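Local coordinates for exosome complex component Rrp42 (Pyrococcus abyssi, PDB 2PO1), which probably serves as a non-catalytic subunit of the RNA-degrading exosome and helps to structure the active site of its partner Rrp41, at residues F33-R37 with T256-K260; H148-L152 with D211-E217; M153-I158 with P196-T200; K203-L208 with A244-E249; M220-T225 with V237-G243. All coordinates share one frame; numbering follows the deposited sequence.

Interaction 1 (F33-R37 with T256-K260); sequences FEDYR and TAFKK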
# COMPACT_ATOMS: atom_id res chain seq x y z
N PHE C 33 -4.65 -1.76 44.19
CA PHE C 33 -4.87 -2.64 43.02
C PHE C 33 -6.03 -2.16 42.18
O PHE C 33 -6.10 -2.44 40.95
CB PHE C 33 -5.12 -4.09 43.48
CG PHE C 33 -3.89 -4.78 44.10
CD1 PHE C 33 -4.02 -6.02 44.69
CD2 PHE C 33 -2.63 -4.16 44.07
CE1 PHE C 33 -2.92 -6.66 45.23
CE2 PHE C 33 -1.53 -4.78 44.64
CZ PHE C 33 -1.67 -6.04 45.20
N GLU C 34 -6.93 -1.43 42.82
CA GLU C 34 -8.15 -0.97 42.12
C GLU C 34 -8.16 0.52 41.80
O GLU C 34 -9.17 1.06 41.36
CB GLU C 34 -9.45 -1.44 42.84
CG GLU C 34 -9.69 -2.96 42.75
CD GLU C 34 -10.90 -3.42 43.52
OE1 GLU C 34 -11.63 -2.53 44.04
OE2 GLU C 34 -11.11 -4.67 43.61
N ASP C 35 -7.02 1.17 41.96
CA ASP C 35 -6.97 2.60 41.70
C ASP C 35 -6.50 2.93 40.30
O ASP C 35 -5.55 2.33 39.81
CB ASP C 35 -6.06 3.25 42.70
CG ASP C 35 -6.57 3.12 44.09
OD1 ASP C 35 -7.78 2.87 44.25
OD2 ASP C 35 -5.79 3.23 45.01
N TYR C 36 -7.17 3.90 39.70
CA TYR C 36 -6.66 4.57 38.50
C TYR C 36 -5.63 5.56 38.92
O TYR C 36 -5.71 6.08 40.02
CB TYR C 36 -7.80 5.31 37.80
CG TYR C 36 -8.44 4.40 36.82
CD1 TYR C 36 -9.26 3.38 37.25
CD2 TYR C 36 -8.17 4.52 35.46
CE1 TYR C 36 -9.82 2.50 36.36
CE2 TYR C 36 -8.74 3.66 34.58
CZ TYR C 36 -9.54 2.65 35.02
OH TYR C 36 -10.09 1.74 34.14
N ARG C 37 -4.72 5.87 37.99
CA ARG C 37 -3.77 6.95 38.17
C ARG C 37 -4.62 8.19 38.09
O ARG C 37 -5.77 8.08 37.68
CB ARG C 37 -2.78 6.95 37.01
CG ARG C 37 -1.80 5.83 37.06
CD ARG C 37 -1.10 5.68 35.70
NE ARG C 37 -2.01 5.16 34.71
CZ ARG C 37 -1.67 4.94 33.43
NH1 ARG C 37 -0.45 5.28 33.01
NH2 ARG C 37 -2.55 4.41 32.57
N THR C 256 -15.72 -5.24 39.30
CA THR C 256 -14.87 -4.10 39.59
C THR C 256 -14.90 -3.06 38.50
O THR C 256 -14.85 -1.90 38.81
CB THR C 256 -13.43 -4.59 39.74
OG1 THR C 256 -13.45 -5.63 40.68
CG2 THR C 256 -12.52 -3.49 40.22
N ALA C 257 -14.94 -3.48 37.23
CA ALA C 257 -15.20 -2.63 36.07
C ALA C 257 -16.39 -1.68 36.24
O ALA C 257 -16.25 -0.46 36.03
CB ALA C 257 -15.44 -3.50 34.85
N PHE C 258 -17.53 -2.25 36.63
CA PHE C 258 -18.78 -1.50 36.78
C PHE C 258 -18.61 -0.42 37.80
O PHE C 258 -19.19 0.65 37.69
CB PHE C 258 -19.90 -2.40 37.31
CG PHE C 258 -20.66 -3.07 36.23
CD1 PHE C 258 -20.42 -4.39 35.91
CD2 PHE C 258 -21.58 -2.37 35.48
CE1 PHE C 258 -21.11 -5.01 34.88
CE2 PHE C 258 -22.27 -2.99 34.49
CZ PHE C 258 -22.04 -4.31 34.19
N LYS C 259 -17.81 -0.74 38.81
CA LYS C 259 -17.57 0.17 39.91
C LYS C 259 -16.63 1.26 39.46
O LYS C 259 -16.85 2.43 39.67
CB LYS C 259 -16.93 -0.59 41.06
CG LYS C 259 -16.72 0.26 42.29
CD LYS C 259 -16.14 -0.60 43.40
CE LYS C 259 -14.82 -1.27 42.98
NZ LYS C 259 -14.31 -2.15 44.07
N LYS C 260 -15.55 0.88 38.80
CA LYS C 260 -14.59 1.86 38.35
C LYS C 260 -15.20 2.68 37.20
O LYS C 260 -14.96 3.89 37.09
CB LYS C 260 -13.30 1.13 37.93
CG LYS C 260 -12.66 0.44 39.17
CD LYS C 260 -11.66 1.39 39.78
CE LYS C 260 -12.16 2.06 40.93
NZ LYS C 260 -11.14 3.05 41.44
O HOH W 1 -9.64 5.07 41.02
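The ammonium of Lys-260 is gripped by several acceptors at once: its NZ donates to Glu-34 O at 2.8 Å and to water 1, and forms a salt bridge with Glu-263 farther along the same helix. The backbone oxygen is approached with a C=O...N angle of 152°, the donor lying slightly tilted from the carbonyl plane. Water 1 also accepts from Tyr-36 N at 3.0 Å, so lysine and water together follow the backbone of the loop between helix 13-23 and strand 39-43. Lys-260 lies on the long C-terminal helix 247-275 of this RNase PH-family subunit. The bend at chi2 (-93°) carries its CD past the edge of the Tyr-36 ring and close to its plane, 4.0 Å from CD1, and the bend at chi3 (101°) then turns CE and NZ toward Glu-34 O. The two side chains slide past each other in opposite directions.

Next to it, Glu-34 reaches the helix with an extended chain. Its OE1 forms a salt bridge with Lys-259 NZ at 2.7 Å, met on the syn side but well out of the carboxylate plane, while OE2 bonds to the hydroxyl of Tyr-252. The Thr-256 methyl, CG2, packs crosswise against Glu-34 CD at 3.7 Å.

Asp-35, its OD2 hydrogen-bonded to Gly-32 N, keeps OD1 4.4 Å from Lys-260 NZ, beyond salt-bridge range, yet with Glu-263 and the Glu-34 carbonyl it adds negative potential that would be expected to keep this lysine protonated.

Interaction 2 (H148-L152 with D211-E217); sequences HDGNL and DPSLDEE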
# COMPACT_ATOMS: atom_id res chain seq x y z
N HIS C 148 2.05 7.35 25.38
CA HIS C 148 1.66 6.02 25.78
C HIS C 148 2.40 5.72 27.07
O HIS C 148 3.63 5.49 27.09
CB HIS C 148 2.03 5.05 24.67
CG HIS C 148 1.89 3.62 25.06
ND1 HIS C 148 1.15 3.22 26.16
CD2 HIS C 148 2.38 2.49 24.50
CE1 HIS C 148 1.20 1.91 26.25
NE2 HIS C 148 1.93 1.44 25.26
N ASP C 149 1.68 5.77 28.20
CA ASP C 149 2.28 5.37 29.44
C ASP C 149 1.40 4.33 30.06
O ASP C 149 1.25 4.31 31.28
CB ASP C 149 2.43 6.51 30.42
CG ASP C 149 3.50 6.22 31.47
OD1 ASP C 149 3.43 6.75 32.60
OD2 ASP C 149 4.46 5.48 31.12
N GLY C 150 0.74 3.57 29.22
CA GLY C 150 -0.00 2.41 29.68
C GLY C 150 -1.48 2.66 29.66
O GLY C 150 -1.95 3.80 29.82
N ASN C 151 -2.24 1.57 29.58
CA ASN C 151 -3.68 1.67 29.51
C ASN C 151 -4.27 2.56 28.43
O ASN C 151 -5.14 3.36 28.68
CB ASN C 151 -4.30 1.89 30.93
CG ASN C 151 -5.73 1.45 30.98
OD1 ASN C 151 -6.19 0.76 30.07
ND2 ASN C 151 -6.44 1.79 32.08
N LEU C 152 -3.82 2.39 27.16
CA LEU C 152 -4.42 3.09 26.08
C LEU C 152 -5.90 2.75 25.97
O LEU C 152 -6.70 3.60 25.66
CB LEU C 152 -3.69 2.71 24.77
CG LEU C 152 -2.21 3.06 24.70
CD1 LEU C 152 -1.62 2.64 23.36
CD2 LEU C 152 -2.07 4.58 24.97
N ASP C 211 -5.98 -0.34 35.60
CA ASP C 211 -5.26 0.77 35.00
C ASP C 211 -3.75 0.58 35.11
O ASP C 211 -3.09 1.35 35.79
CB ASP C 211 -5.67 2.08 35.64
CG ASP C 211 -4.99 3.28 35.02
OD1 ASP C 211 -4.74 4.23 35.78
OD2 ASP C 211 -4.72 3.27 33.80
N PRO C 212 -3.20 -0.40 34.35
CA PRO C 212 -1.79 -0.77 34.42
C PRO C 212 -1.02 0.35 33.74
O PRO C 212 -1.46 0.82 32.72
CB PRO C 212 -1.72 -2.07 33.56
CG PRO C 212 -2.83 -1.98 32.61
CD PRO C 212 -3.93 -1.19 33.33
N SER C 213 0.04 0.82 34.35
CA SER C 213 0.95 1.77 33.71
C SER C 213 1.78 0.96 32.73
O SER C 213 1.72 -0.27 32.73
CB SER C 213 1.90 2.35 34.73
OG SER C 213 2.67 1.29 35.31
N LEU C 214 2.61 1.63 31.95
CA LEU C 214 3.45 0.96 30.96
C LEU C 214 4.36 -0.03 31.66
O LEU C 214 4.50 -1.17 31.22
CB LEU C 214 4.31 1.99 30.27
CG LEU C 214 4.60 1.96 28.79
CD1 LEU C 214 5.90 2.74 28.64
CD2 LEU C 214 4.61 0.55 28.23
N ASP C 215 4.94 0.40 32.78
CA ASP C 215 5.85 -0.47 33.52
C ASP C 215 5.11 -1.74 33.96
O ASP C 215 5.67 -2.81 33.92
CB ASP C 215 6.39 0.24 34.75
CG ASP C 215 7.48 1.24 34.40
OD1 ASP C 215 8.18 1.02 33.37
OD2 ASP C 215 7.60 2.23 35.15
N GLU C 216 3.83 -1.61 34.31
CA GLU C 216 3.04 -2.81 34.65
C GLU C 216 2.70 -3.60 33.38
O GLU C 216 2.75 -4.84 33.39
CB GLU C 216 1.82 -2.45 35.43
CG GLU C 216 2.14 -2.17 36.89
CD GLU C 216 1.10 -1.37 37.60
OE1 GLU C 216 1.20 -1.32 38.84
OE2 GLU C 216 0.18 -0.80 36.99
N GLU C 217 2.37 -2.91 32.30
CA GLU C 217 2.10 -3.62 31.04
C GLU C 217 3.33 -4.35 30.57
O GLU C 217 3.23 -5.44 30.01
CB GLU C 217 1.63 -2.69 29.97
CG GLU C 217 0.25 -2.14 30.23
CD GLU C 217 -0.12 -1.08 29.23
OE1 GLU C 217 0.77 -0.53 28.55
OE2 GLU C 217 -1.31 -0.79 29.11
O HOH W 2 1.99 -1.61 26.61
O HOH W 3 -2.03 0.10 26.76
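Glu-217 reaches Asn-151 through an extended chain whose CG lies anti to the carbonyl carbon (chi1 -69°), while the Asn-151 amide swings away from its own backbone N toward Asp-211. These torsions join two helix starts of the RNase PH fold: Asn-151 is the N-cap of helix 152-166, and Ser-213, in a capping box with Glu-216, is the N-cap of helix 214-219.

Asn-151 N donates to Glu-217 OE2 at 2.6 Å with an N-H...O angle of 163°, arriving from above the carboxylate plane. The same oxygen accepts a hydrogen bond from water 3, which accepts from Leu-152 N, and forms a salt bridge with Lys-223; three donors therefore grip OE2. The other oxygen, OE1, accepts from water 2 and lies 3.2 Å from Gly-150 CA.

Asn-151 ND2 donates to Asp-211 OD2 at 2.8 Å, practically in the amide plane and on the anti side of the carboxylate. Arg-37 provides a salt bridge to that oxygen as well. A weaker backbone bond, bent to 131°, runs from Leu-214 N to Asp-149 O at 3.1 Å. Asp-149 OD1 pairs with a basic side chain of another protein chain, placing this loop at a subunit interface.

The His-148 imidazole lies between two leucines: Leu-214 CG sits 4.2 Å above one face, offset toward the rim, and Leu-152 CD1 sits 3.9 Å above the centre of the opposite face.

Interaction 3 (M153-I158 with P196-T200); sequences MDAIGI and PVPVT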
# COMPACT_ATOMS: atom_id res chain seq x y z
N MET C 153 -6.28 1.49 26.16
CA MET C 153 -7.64 1.12 25.94
C MET C 153 -8.60 1.99 26.74
O MET C 153 -9.54 2.57 26.19
CB MET C 153 -7.80 -0.35 26.30
CG MET C 153 -9.21 -0.77 26.10
SD MET C 153 -9.47 -1.17 24.41
CE MET C 153 -8.50 -2.69 24.25
N ASP C 154 -8.35 2.15 28.02
CA ASP C 154 -9.31 2.91 28.82
C ASP C 154 -9.21 4.37 28.49
O ASP C 154 -10.19 5.07 28.39
CB ASP C 154 -9.09 2.73 30.30
CG ASP C 154 -9.28 1.30 30.75
OD1 ASP C 154 -9.46 0.46 29.89
OD2 ASP C 154 -9.26 1.01 31.99
N ALA C 155 -7.99 4.83 28.32
CA ALA C 155 -7.80 6.26 28.03
C ALA C 155 -8.51 6.57 26.72
O ALA C 155 -9.17 7.59 26.63
CB ALA C 155 -6.33 6.57 27.94
N ILE C 156 -8.40 5.67 25.71
CA ILE C 156 -9.02 5.91 24.42
C ILE C 156 -10.53 5.81 24.54
O ILE C 156 -11.24 6.62 23.98
CB ILE C 156 -8.51 4.94 23.30
CG1 ILE C 156 -7.04 5.21 22.95
CG2 ILE C 156 -9.41 5.09 22.09
CD1 ILE C 156 -6.41 4.07 22.32
N GLY C 157 -11.08 4.86 25.31
CA GLY C 157 -12.53 4.78 25.40
C GLY C 157 -13.13 5.96 26.17
O GLY C 157 -14.23 6.43 25.85
N ILE C 158 -12.45 6.39 27.21
CA ILE C 158 -12.90 7.54 28.02
C ILE C 158 -12.91 8.75 27.12
O ILE C 158 -13.92 9.42 26.97
CB ILE C 158 -11.98 7.79 29.18
CG1 ILE C 158 -12.20 6.72 30.23
CG2 ILE C 158 -12.26 9.13 29.86
CD1 ILE C 158 -11.03 6.63 31.19
N PRO C 196 -20.53 4.15 27.88
CA PRO C 196 -19.67 3.01 28.09
C PRO C 196 -18.25 3.48 28.38
O PRO C 196 -17.77 4.44 27.76
CB PRO C 196 -19.72 2.28 26.74
CG PRO C 196 -19.99 3.36 25.76
CD PRO C 196 -20.96 4.23 26.47
N VAL C 197 -17.61 2.81 29.33
CA VAL C 197 -16.29 3.18 29.83
C VAL C 197 -15.54 1.86 29.88
O VAL C 197 -16.03 0.92 30.49
CB VAL C 197 -16.41 3.81 31.25
CG1 VAL C 197 -15.06 3.90 31.92
CG2 VAL C 197 -17.01 5.20 31.15
N PRO C 198 -14.39 1.76 29.17
CA PRO C 198 -13.69 0.48 29.37
C PRO C 198 -12.93 0.57 30.65
O PRO C 198 -12.35 1.63 30.99
CB PRO C 198 -12.70 0.39 28.20
CG PRO C 198 -12.89 1.61 27.39
CD PRO C 198 -13.66 2.64 28.23
N VAL C 199 -12.96 -0.52 31.41
CA VAL C 199 -12.03 -0.61 32.50
C VAL C 199 -11.12 -1.79 32.25
O VAL C 199 -11.60 -2.85 31.92
CB VAL C 199 -12.80 -0.73 33.81
CG1 VAL C 199 -11.87 -1.03 34.91
CG2 VAL C 199 -13.59 0.61 34.06
N THR C 200 -9.82 -1.62 32.42
CA THR C 200 -8.85 -2.60 31.98
C THR C 200 -7.97 -3.03 33.13
O THR C 200 -7.58 -2.23 33.92
CB THR C 200 -8.02 -2.04 30.83
OG1 THR C 200 -8.84 -1.98 29.66
CG2 THR C 200 -6.85 -2.87 30.58
O HOH W 4 -16.01 3.99 25.53
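Helix 152-166 lies against strand 197-204 of the four-stranded antiparallel sheet in the C-terminal half of this RNase PH fold, and the contact is a buried helix-on-sheet face near the middle of the chain. The segments 153-158 and 197-200 run antiparallel, at 170°, with their axes 6.9 Å apart at closest approach.

The polar centre is the Asp-154 carboxylate, whose two oxygens divide the work on Thr-200. OD1 accepts from Thr-200 OG1 at 2.5 Å, on the syn side and moderately out of the carboxylate plane. OD2 takes a weak bond from Thr-200 N at 2.7 Å, bent to 126°. With Thr-200 OG1 anti to its carbonyl carbon (chi1 -73°), the hydroxyl is turned toward the helix. OD2 also receives hydrogen bonds from the Tyr-36 hydroxyl and from the Asn-151 amide, so the buried carboxylate is met by four donors from three residues, Thr-200 (N and OG1), Tyr-36 and Asn-151. Thr-200 OG1 is additionally paired with the Thr-225 hydroxyl on the neighbouring strand.

Beside this cluster, the Pro-198 ring is pressed against the helix where Gly-157 brings the backbone close: Pro-198 CD lies 3.7 Å from Gly-157 CA. Met-153 closes one side, its CG 4.2 Å from Pro-198 CB, and its chain runs on to Leu-109, Val-112 and Ile-113 of helix 104-118. Ile-158 CG1 touches Val-197 CG1. At the far end water 4 bridges two carbonyls, donating to Gly-157 O at 3.0 Å and to Pro-196 O at 2.9 Å.

Interaction 4 (K203-L208 with A244-E249); sequences KIGNIL and AFKLEE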
# COMPACT_ATOMS: atom_id res chain seq x y z
N LYS C 203 -3.24 -8.70 34.49
CA LYS C 203 -2.96 -9.79 35.38
C LYS C 203 -1.44 -9.90 35.46
O LYS C 203 -0.75 -10.09 34.44
CB LYS C 203 -3.57 -11.08 34.88
CG LYS C 203 -3.18 -12.30 35.65
CD LYS C 203 -4.18 -13.41 35.42
CE LYS C 203 -3.80 -14.64 36.22
NZ LYS C 203 -4.86 -15.67 36.01
N ILE C 204 -0.93 -9.75 36.68
CA ILE C 204 0.50 -9.91 36.98
C ILE C 204 0.64 -10.99 38.05
O ILE C 204 0.23 -10.79 39.19
CB ILE C 204 1.11 -8.59 37.46
CG1 ILE C 204 0.76 -7.48 36.46
CG2 ILE C 204 2.62 -8.75 37.70
CD1 ILE C 204 1.24 -6.06 36.86
N GLY C 205 1.18 -12.14 37.65
CA GLY C 205 1.10 -13.32 38.49
C GLY C 205 -0.36 -13.65 38.77
O GLY C 205 -1.16 -13.79 37.84
N ASN C 206 -0.72 -13.75 40.04
CA ASN C 206 -2.09 -14.11 40.39
C ASN C 206 -2.91 -12.91 40.81
O ASN C 206 -3.91 -13.04 41.49
CB ASN C 206 -2.09 -15.20 41.45
CG ASN C 206 -1.81 -16.56 40.84
OD1 ASN C 206 -1.95 -16.76 39.63
ND2 ASN C 206 -1.39 -17.51 41.68
N ILE C 207 -2.47 -11.75 40.38
CA ILE C 207 -3.06 -10.52 40.84
C ILE C 207 -3.49 -9.66 39.65
O ILE C 207 -2.71 -9.44 38.71
CB ILE C 207 -2.01 -9.74 41.67
CG1 ILE C 207 -1.85 -10.37 43.04
CG2 ILE C 207 -2.46 -8.34 41.86
CD1 ILE C 207 -0.52 -10.05 43.68
N LEU C 208 -4.73 -9.18 39.69
CA LEU C 208 -5.19 -8.17 38.74
C LEU C 208 -5.14 -6.80 39.33
O LEU C 208 -5.54 -6.58 40.47
CB LEU C 208 -6.61 -8.41 38.23
CG LEU C 208 -7.15 -9.76 37.75
CD1 LEU C 208 -8.22 -9.58 36.76
CD2 LEU C 208 -6.11 -10.72 37.21
N ALA C 244 -3.62 -16.00 30.90
CA ALA C 244 -4.83 -16.73 31.05
C ALA C 244 -5.50 -16.17 32.28
O ALA C 244 -4.82 -15.77 33.21
CB ALA C 244 -4.55 -18.17 31.26
N PHE C 245 -6.82 -16.14 32.26
CA PHE C 245 -7.55 -15.68 33.42
C PHE C 245 -8.38 -16.83 33.90
O PHE C 245 -8.78 -17.68 33.12
CB PHE C 245 -8.43 -14.52 33.03
CG PHE C 245 -7.67 -13.26 32.75
CD1 PHE C 245 -7.57 -12.28 33.72
CD2 PHE C 245 -7.03 -13.08 31.53
CE1 PHE C 245 -6.90 -11.12 33.50
CE2 PHE C 245 -6.33 -11.90 31.29
CZ PHE C 245 -6.26 -10.90 32.30
N LYS C 246 -8.63 -16.84 35.20
CA LYS C 246 -9.55 -17.76 35.80
C LYS C 246 -10.93 -17.14 35.65
O LYS C 246 -11.06 -15.91 35.56
CB LYS C 246 -9.23 -17.94 37.29
CG LYS C 246 -7.89 -18.58 37.58
CD LYS C 246 -7.82 -19.93 36.90
CE LYS C 246 -6.63 -20.72 37.38
NZ LYS C 246 -6.58 -21.94 36.58
N LEU C 247 -11.94 -17.99 35.60
CA LEU C 247 -13.33 -17.53 35.51
C LEU C 247 -13.67 -16.56 36.68
O LEU C 247 -14.37 -15.56 36.50
CB LEU C 247 -14.28 -18.75 35.57
CG LEU C 247 -15.80 -18.65 35.33
CD1 LEU C 247 -16.56 -18.74 36.58
CD2 LEU C 247 -16.20 -17.42 34.53
N GLU C 248 -13.15 -16.85 37.86
CA GLU C 248 -13.38 -16.01 39.03
C GLU C 248 -12.64 -14.70 38.90
O GLU C 248 -13.03 -13.74 39.50
CB GLU C 248 -12.96 -16.72 40.30
CG GLU C 248 -11.94 -17.77 40.02
CD GLU C 248 -12.57 -19.08 39.54
OE1 GLU C 248 -13.61 -19.52 40.14
OE2 GLU C 248 -12.01 -19.66 38.58
N GLU C 249 -11.56 -14.65 38.11
CA GLU C 249 -10.87 -13.37 37.85
C GLU C 249 -11.66 -12.49 36.93
O GLU C 249 -11.76 -11.29 37.14
CB GLU C 249 -9.46 -13.59 37.29
CG GLU C 249 -8.47 -14.21 38.36
CD GLU C 249 -7.17 -14.72 37.74
OE1 GLU C 249 -7.13 -14.96 36.52
OE2 GLU C 249 -6.18 -14.89 38.49
O HOH W 5 -6.31 -13.86 40.99
O HOH W 6 -4.62 -17.19 38.71
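Lys-203 NZ and the Glu-249 carboxylate form a salt bridge modelled at 2.4 Å between NZ and OE1, a length too short to be taken literally. The lysine is extended along its whole chain and crosses the glutamate at about a right angle. A second acceptor, Ala-244 O, takes a hydrogen bond from NZ at 2.8 Å, with the donor tilted from the carbonyl plane.

Glu-249 OE1 has a further donor in Lys-246 N, at 2.7 Å and 168°, which comes from above the carboxylate plane. Lys-246 is the N-cap of helix 247-275, so a side chain in the first turn satisfies the backbone NH just ahead of that turn. The other carboxylate oxygen, OE2, is served by two waters: water 5 donates to it and to Asn-206 O, and water 6 donates to it and to Asn-206 OD1.

Asn-206 belongs to the type II' turn from Ile-204 to Ile-207, which closes the beta hairpin of strands 197-204 and 207-210. Nearer the backbone, the aliphatic part of the same lysine packs: Lys-203 CD stands over one face of the Phe-245 ring in a CH-pi contact, 4.2 Å from the centroid and 22° off the normal. Leu-208 CD2 touches Phe-245 CE1 at 3.8 Å, and its other methyl, CD1, meets the ring edge in plane. The Phe-245 backbone hydrogen-bonds to another protein chain, and Lys-246 NZ forms a salt bridge with an acidic side chain there.

Interaction 5 (M220-T225 with V237-G243); sequences MDGKIT and VQKSEGG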
# COMPACT_ATOMS: atom_id res chain seq x y z
N MET C 220 3.16 -7.63 32.66
CA MET C 220 1.94 -8.35 32.90
C MET C 220 1.93 -9.67 32.17
O MET C 220 2.61 -9.87 31.16
CB MET C 220 0.73 -7.51 32.47
CG MET C 220 0.69 -7.24 31.00
SD MET C 220 -0.71 -6.25 30.59
CE MET C 220 -0.30 -6.03 28.86
N ASP C 221 1.10 -10.57 32.66
CA ASP C 221 0.90 -11.82 32.01
C ASP C 221 -0.11 -11.64 30.92
O ASP C 221 0.05 -12.15 29.83
CB ASP C 221 0.41 -12.84 33.02
CG ASP C 221 1.52 -13.32 33.88
OD1 ASP C 221 2.50 -13.85 33.31
OD2 ASP C 221 1.47 -13.12 35.09
N GLY C 222 -1.15 -10.88 31.22
CA GLY C 222 -2.26 -10.74 30.29
C GLY C 222 -3.12 -9.59 30.76
O GLY C 222 -2.79 -8.93 31.75
N LYS C 223 -4.21 -9.34 30.05
CA LYS C 223 -4.95 -8.12 30.31
C LYS C 223 -6.35 -8.39 29.91
O LYS C 223 -6.59 -9.26 29.09
CB LYS C 223 -4.35 -7.03 29.44
CG LYS C 223 -5.16 -5.82 29.25
CD LYS C 223 -4.35 -4.86 28.40
CE LYS C 223 -3.67 -3.89 29.31
NZ LYS C 223 -3.00 -2.76 28.64
N ILE C 224 -7.30 -7.72 30.55
CA ILE C 224 -8.68 -7.92 30.20
C ILE C 224 -9.36 -6.60 30.35
O ILE C 224 -9.09 -5.85 31.29
CB ILE C 224 -9.42 -9.05 31.10
CG1 ILE C 224 -10.82 -9.33 30.52
CG2 ILE C 224 -9.49 -8.63 32.54
CD1 ILE C 224 -11.47 -10.61 31.02
N THR C 225 -10.18 -6.28 29.35
CA THR C 225 -10.91 -5.02 29.36
C THR C 225 -12.37 -5.38 29.39
O THR C 225 -12.80 -6.25 28.64
CB THR C 225 -10.63 -4.22 28.09
OG1 THR C 225 -9.29 -3.72 28.12
CG2 THR C 225 -11.62 -3.09 27.98
N VAL C 237 -15.99 -6.94 25.93
CA VAL C 237 -14.96 -7.57 26.76
C VAL C 237 -13.91 -7.99 25.82
O VAL C 237 -14.22 -8.46 24.73
CB VAL C 237 -15.48 -8.84 27.47
CG1 VAL C 237 -14.33 -9.54 28.26
CG2 VAL C 237 -16.58 -8.45 28.44
N GLN C 238 -12.66 -7.83 26.25
CA GLN C 238 -11.53 -8.22 25.48
C GLN C 238 -10.40 -8.56 26.44
O GLN C 238 -9.74 -7.67 27.01
CB GLN C 238 -11.10 -7.09 24.53
CG GLN C 238 -10.03 -7.52 23.63
CD GLN C 238 -10.51 -7.90 22.27
OE1 GLN C 238 -11.69 -8.17 22.04
NE2 GLN C 238 -9.57 -7.89 21.29
N LYS C 239 -10.19 -9.85 26.60
CA LYS C 239 -8.91 -10.33 27.09
C LYS C 239 -7.96 -10.03 25.92
O LYS C 239 -8.27 -10.39 24.76
CB LYS C 239 -8.98 -11.83 27.34
CG LYS C 239 -7.72 -12.38 27.98
CD LYS C 239 -6.77 -12.90 26.94
CE LYS C 239 -5.55 -13.54 27.63
NZ LYS C 239 -4.75 -14.32 26.63
N SER C 240 -6.84 -9.34 26.22
CA SER C 240 -5.82 -8.99 25.27
C SER C 240 -4.42 -9.45 25.74
O SER C 240 -4.20 -9.72 26.91
CB SER C 240 -5.82 -7.50 24.95
OG SER C 240 -5.56 -6.72 26.09
N GLU C 241 -3.50 -9.55 24.79
CA GLU C 241 -2.15 -10.08 25.03
C GLU C 241 -2.31 -11.51 25.48
O GLU C 241 -3.40 -12.07 25.29
CB GLU C 241 -1.39 -9.25 26.09
CG GLU C 241 -1.38 -7.76 25.82
CD GLU C 241 -1.08 -7.45 24.35
OE1 GLU C 241 -1.76 -6.63 23.74
OE2 GLU C 241 -0.22 -8.11 23.78
N GLY C 242 -1.24 -12.10 26.02
CA GLY C 242 -1.23 -13.50 26.37
C GLY C 242 -1.75 -13.72 27.79
O GLY C 242 -2.62 -13.01 28.27
N GLY C 243 -1.20 -14.72 28.46
CA GLY C 243 -1.73 -15.06 29.80
C GLY C 243 -3.08 -15.71 29.72
O GLY C 243 -3.64 -15.91 28.64
O HOH W 7 1.36 -10.47 27.59
O HOH W 8 -7.97 -5.79 26.71
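Strands 222-228 and 234-240 form a beta hairpin at one side of the antiparallel sheet of this RNase PH-family subunit, the second strand being one of the two outermost within the chain. The two segments run antiparallel, at 171°, with axes 4.4 Å apart. Lys-223 with Ser-240 and Thr-225 with Gln-238 are hydrogen-bonded pairs, and Ile-224 with Lys-239 is the non-hydrogen-bonded pair between them.

Gln-238 N donates to Thr-225 O at 2.9 Å, and Thr-225 N returns a bond to Gln-238 O. In the second pair, Ser-240 N reaches Lys-223 O at 2.9 Å, whereas the return from Lys-223 N to Ser-240 O is weak, bent to 126°. Pairing thus fades toward residues 241-243, where Gly-222 CA passes 3.1 Å from Gly-242 O. Along its other edge, strand 222-228 opens with a classic beta bulge, Asp-221 and Gly-222 both facing Lys-203.

On the face of Lys-223, Thr-225 and Ser-240, water 8 bridges both hydroxyls and Gln-238 O; Thr-225 OG1 also pairs with Thr-200. On the other face Ile-224 CD1 packs on Val-237 CG1 at 4.1 Å. Val-237 and Gln-238 pair antiparallel with a strand of another protein chain, continuing the sheet across the interface.

Lys-239, bent at chi2 (-93°), curls back toward the carbonyls of residues 241-243. Besides bonding to the backbone of that other chain, its NZ donates to Glu-241 O at 2.9 Å, to Gly-243 O at 2.8 Å and more weakly to Gly-242 O.

Overall arrangement
Interactions 3, 4 and 5 share one antiparallel sheet, and interactions 1 and 4 share helix 247-275. The closest pair is 4 and 5, with centres about 9 Å apart: Lys-203 O receives Asp-221 N at 2.6 Å, and Phe-245 CZ lies 3.4 Å from Lys-223 N. Interactions 1 and 2 are joined through Arg-37, whose NH1 meets Asp-149 O at 2.6 Å. Interactions 2 and 3 meet where Asp-211 N reaches Thr-200 O at 3.0 Å. By nearest atoms, the bound nucleic acid is about 9 Å from interaction 5, 13 Å from interaction 3 and 20 Å from interactions 1 and 4. Interactions 2, 4 and 5 also reach the chain of another protein, which interaction 3 does not touch.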